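Local structure of sulfate adenylyltransferase, adenylylsulfate kinase (Thiobacillus denitrificans, 3CR8) at residues N193-G201 with T228-P239. The protein catalyses the ATP-dependent phosphorylation of adenosine 5'-phosphosulfate to 3'-phosphoadenylyl sulfate, and also carries an ATP sulfurylase-like region that lacks sulfurylase activity. Residues are numbered along the deposited sequence; the frame is centred on the assembly and turned at random.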
loop_
_atom_site.group_PDB
_atom_site.type_symbol
_atom_site.label_atom_id
_atom_site.label_comp_id
_atom_site.label_asym_id
_atom_site.label_seq_id
_atom_site.Cartn_x
_atom_site.Cartn_y
_atom_site.Cartn_z
ATOM N N ASN A 193 21.217 4.739 -31.330
ATOM C CA ASN A 193 19.945 4.105 -30.980
ATOM C C ASN A 193 20.181 2.641 -30.625
ATOM O O ASN A 193 21.228 2.085 -30.956
ATOM C CB ASN A 193 18.935 4.231 -32.115
ATOM C CG ASN A 193 18.759 5.674 -32.592
ATOM O OD1 ASN A 193 17.811 6.356 -32.206
ATOM N ND2 ASN A 193 19.678 6.141 -33.434
ATOM N N LEU A 194 19.234 2.024 -29.925
ATOM C CA LEU A 194 19.454 0.688 -29.395
ATOM C C LEU A 194 18.428 -0.257 -29.940
ATOM O O LEU A 194 17.226 0.051 -29.936
ATOM C CB LEU A 194 19.362 0.689 -27.874
ATOM C CG LEU A 194 19.476 -0.682 -27.220
ATOM C CD1 LEU A 194 20.863 -1.221 -27.436
ATOM C CD2 LEU A 194 19.131 -0.611 -25.736
ATOM N N LEU A 195 18.927 -1.404 -30.409
ATOM C CA LEU A 195 18.108 -2.494 -30.920
ATOM C C LEU A 195 18.230 -3.742 -30.019
ATOM O O LEU A 195 19.296 -4.371 -29.907
ATOM C CB LEU A 195 18.487 -2.814 -32.372
ATOM C CG LEU A 195 17.780 -4.045 -32.951
ATOM C CD1 LEU A 195 16.282 -3.774 -33.062
ATOM C CD2 LEU A 195 18.324 -4.457 -34.290
ATOM N N LEU A 196 17.140 -4.091 -29.351
ATOM C CA LEU A 196 17.108 -5.334 -28.590
ATOM C C LEU A 196 16.683 -6.403 -29.565
ATOM O O LEU A 196 15.550 -6.371 -30.105
ATOM C CB LEU A 196 16.105 -5.215 -27.451
ATOM C CG LEU A 196 16.404 -4.054 -26.490
ATOM C CD1 LEU A 196 15.276 -3.835 -25.508
ATOM C CD2 LEU A 196 17.709 -4.327 -25.749
ATOM N N HIS A 197 17.601 -7.337 -29.802
ATOM C CA HIS A 197 17.470 -8.287 -30.908
ATOM C C HIS A 197 17.664 -9.698 -30.394
ATOM O O HIS A 197 18.635 -10.333 -30.732
ATOM C CB HIS A 197 18.551 -7.949 -31.947
ATOM C CG HIS A 197 18.135 -8.142 -33.373
ATOM N ND1 HIS A 197 16.820 -8.205 -33.772
ATOM C CD2 HIS A 197 18.877 -8.240 -34.504
ATOM C CE1 HIS A 197 16.764 -8.357 -35.085
ATOM N NE2 HIS A 197 17.997 -8.380 -35.552
ATOM N N PRO A 198 16.747 -10.201 -29.556
ATOM C CA PRO A 198 16.948 -11.518 -28.919
ATOM C C PRO A 198 16.891 -12.699 -29.901
ATOM O O PRO A 198 15.945 -12.786 -30.702
ATOM C CB PRO A 198 15.766 -11.633 -27.948
ATOM C CG PRO A 198 15.138 -10.302 -27.894
ATOM C CD PRO A 198 15.453 -9.611 -29.185
ATOM N N GLN A 199 17.868 -13.605 -29.825
ATOM C CA GLN A 199 17.828 -14.807 -30.655
ATOM C C GLN A 199 16.597 -15.675 -30.352
ATOM O O GLN A 199 16.301 -15.990 -29.202
ATOM C CB GLN A 199 19.133 -15.580 -30.546
ATOM C CG GLN A 199 20.091 -15.230 -31.650
ATOM C CD GLN A 199 21.505 -15.006 -31.155
ATOM O OE1 GLN A 199 21.831 -15.310 -30.001
ATOM N NE2 GLN A 199 22.356 -14.466 -32.027
ATOM N N VAL A 200 15.862 -16.047 -31.389
ATOM C CA VAL A 200 14.547 -16.605 -31.137
ATOM C C VAL A 200 14.203 -17.967 -31.785
ATOM O O VAL A 200 13.071 -18.457 -31.689
ATOM C CB VAL A 200 13.464 -15.619 -31.590
ATOM C CG1 VAL A 200 12.326 -16.333 -32.302
ATOM C CG2 VAL A 200 12.967 -14.825 -30.405
ATOM N N GLY A 201 15.185 -18.603 -32.401
ATOM C CA GLY A 201 14.950 -19.844 -33.108
ATOM C C GLY A 201 14.674 -21.101 -32.314
ATOM O O GLY A 201 15.475 -21.534 -31.502
ATOM N N THR A 228 14.434 5.831 -28.593
ATOM C CA THR A 228 15.828 5.470 -28.708
ATOM C C THR A 228 16.069 3.945 -28.775
ATOM O O THR A 228 17.193 3.480 -28.995
ATOM C CB THR A 228 16.552 6.092 -27.524
ATOM O OG1 THR A 228 17.220 7.275 -27.975
ATOM C CG2 THR A 228 17.551 5.090 -26.863
ATOM N N THR A 229 14.999 3.172 -28.626
ATOM C CA THR A 229 15.120 1.746 -28.451
ATOM C C THR A 229 14.146 1.115 -29.397
ATOM O O THR A 229 13.136 1.726 -29.690
ATOM C CB THR A 229 14.735 1.373 -27.019
ATOM O OG1 THR A 229 15.502 2.179 -26.109
ATOM C CG2 THR A 229 14.986 -0.109 -26.764
ATOM N N GLN A 230 14.478 -0.086 -29.874
ATOM C CA GLN A 230 13.610 -0.923 -30.699
ATOM C C GLN A 230 13.721 -2.346 -30.285
ATOM O O GLN A 230 14.832 -2.796 -29.958
ATOM C CB GLN A 230 14.028 -0.861 -32.166
ATOM C CG GLN A 230 13.093 -0.021 -33.014
ATOM C CD GLN A 230 11.717 -0.656 -33.109
ATOM O OE1 GLN A 230 10.702 0.027 -33.246
ATOM N NE2 GLN A 230 11.685 -1.971 -33.006
ATOM N N LEU A 231 12.595 -3.066 -30.295
ATOM C CA LEU A 231 12.611 -4.523 -30.036
ATOM C C LEU A 231 12.255 -5.285 -31.311
ATOM O O LEU A 231 11.348 -4.913 -32.038
ATOM C CB LEU A 231 11.677 -4.922 -28.889
ATOM C CG LEU A 231 11.500 -6.425 -28.628
ATOM C CD1 LEU A 231 12.732 -7.070 -28.026
ATOM C CD2 LEU A 231 10.315 -6.652 -27.718
ATOM N N SER A 232 12.992 -6.336 -31.605
ATOM C CA SER A 232 12.698 -7.096 -32.800
ATOM C C SER A 232 13.246 -8.482 -32.588
ATOM O O SER A 232 14.112 -8.662 -31.759
ATOM C CB SER A 232 13.332 -6.441 -34.012
ATOM O OG SER A 232 12.608 -6.773 -35.164
ATOM N N LEU A 233 12.739 -9.468 -33.309
ATOM C CA LEU A 233 13.237 -10.836 -33.131
ATOM C C LEU A 233 14.206 -11.223 -34.228
ATOM O O LEU A 233 14.073 -10.809 -35.379
ATOM C CB LEU A 233 12.087 -11.842 -33.043
ATOM C CG LEU A 233 11.054 -11.382 -32.015
ATOM C CD1 LEU A 233 9.830 -12.265 -32.046
ATOM C CD2 LEU A 233 11.677 -11.359 -30.632
ATOM N N LEU A 234 15.191 -12.012 -33.835
ATOM C CA LEU A 234 16.244 -12.498 -34.708
ATOM C C LEU A 234 16.127 -14.014 -34.827
ATOM O O LEU A 234 16.550 -14.748 -33.929
ATOM C CB LEU A 234 17.594 -12.157 -34.081
ATOM C CG LEU A 234 18.899 -12.259 -34.874
ATOM C CD1 LEU A 234 19.869 -12.970 -34.009
ATOM C CD2 LEU A 234 18.721 -13.043 -36.143
ATOM N N PRO A 235 15.576 -14.493 -35.944
ATOM C CA PRO A 235 15.200 -15.898 -36.105
ATOM C C PRO A 235 16.422 -16.739 -36.371
ATOM O O PRO A 235 16.897 -16.747 -37.492
ATOM C CB PRO A 235 14.322 -15.887 -37.365
ATOM C CG PRO A 235 14.275 -14.441 -37.845
ATOM C CD PRO A 235 15.434 -13.755 -37.201
ATOM N N ALA A 236 16.917 -17.439 -35.361
ATOM C CA ALA A 236 18.144 -18.206 -35.475
ATOM C C ALA A 236 18.378 -18.885 -34.146
ATOM O O ALA A 236 17.788 -18.503 -33.138
ATOM C CB ALA A 236 19.255 -17.317 -35.916
ATOM N N PRO A 237 19.263 -19.883 -34.120
ATOM C CA PRO A 237 19.505 -20.374 -32.760
ATOM C C PRO A 237 20.655 -19.466 -32.337
ATOM O O PRO A 237 21.354 -18.948 -33.221
ATOM C CB PRO A 237 20.016 -21.813 -32.948
ATOM C CG PRO A 237 20.011 -22.070 -34.500
ATOM C CD PRO A 237 19.819 -20.736 -35.158
ATOM N N PRO A 238 20.836 -19.239 -31.024
ATOM C CA PRO A 238 22.135 -18.704 -30.599
ATOM C C PRO A 238 23.265 -19.630 -31.093
ATOM O O PRO A 238 23.104 -20.857 -31.115
ATOM C CB PRO A 238 22.047 -18.740 -29.071
ATOM C CG PRO A 238 20.587 -18.675 -28.769
ATOM C CD PRO A 238 19.870 -19.338 -29.916
ATOM N N PRO A 239 24.396 -19.053 -31.519
ATOM C CA PRO A 239 25.471 -19.899 -32.039
ATOM C C PRO A 239 26.269 -20.407 -30.858
ATOM O O PRO A 239 25.915 -20.072 -29.720
ATOM C CB PRO A 239 26.342 -18.914 -32.837
ATOM C CG PRO A 239 25.712 -17.547 -32.674
ATOM C CD PRO A 239 24.782 -17.638 -31.504
#
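Leu-194 and Leu-196 pair in parallel with Thr-229 and Leu-231, joining the two strands of a beta-alpha-beta unit whose helix is 210-220. The unit forms one side of a five-stranded parallel sheet in the ATP sulfurylase-like region, with strand 229-231 at one edge within this chain. Leu-194 N donates to Thr-228 O (2.7 Å) and Leu-196 N to Gln-230 O. In return, Leu-194 O accepts from Gln-230 N and Leu-196 O from Ser-232 N (3.0 Å). Past the strands, the two segments stay together as loops. The His-197 ring lies between leucines. Leu-234 CB sits over its centre, 3.9 Å from the centroid, as a CH-pi contact. Leu-195 CD2 covers the opposite face, toward the rim. At the ring edge, ND1 gives Ser-232 O a weak but straight bond of 3.4 Å (164°). Replacing His-197 by an alanine takes away both the ring and its ND1 donor, and would probably leave a gap between Leu-195 and Leu-234 and Ser-232 O without this weak bond. Leu-234 and Gln-199 lie side by side and point the same way, with Leu-234 CD1 against Gln-199 CG; a chi1 of -167° turns the leucine branch away from its own backbone N. The Gln-199 amide also reaches the prolines, with OE1 3.5 Å from Pro-238 CA. Val-200 CG2 meets Leu-233 CD2 at 3.7 Å, and both side chains pack on Val-214 of helix 210-220. Val-200 N bonds to Leu-234 O, and Gly-201 N to Ala-236 O (2.7 Å). Further out, Phe-256 meets the His-197 ring edge-to-face, and helix 39-50 touches Leu-234 through Met-47. Two side-chain bonds lead out of the pair: Asn-193 ND2 to Arg-165 O, and Ser-232 OG to Leu-147 O.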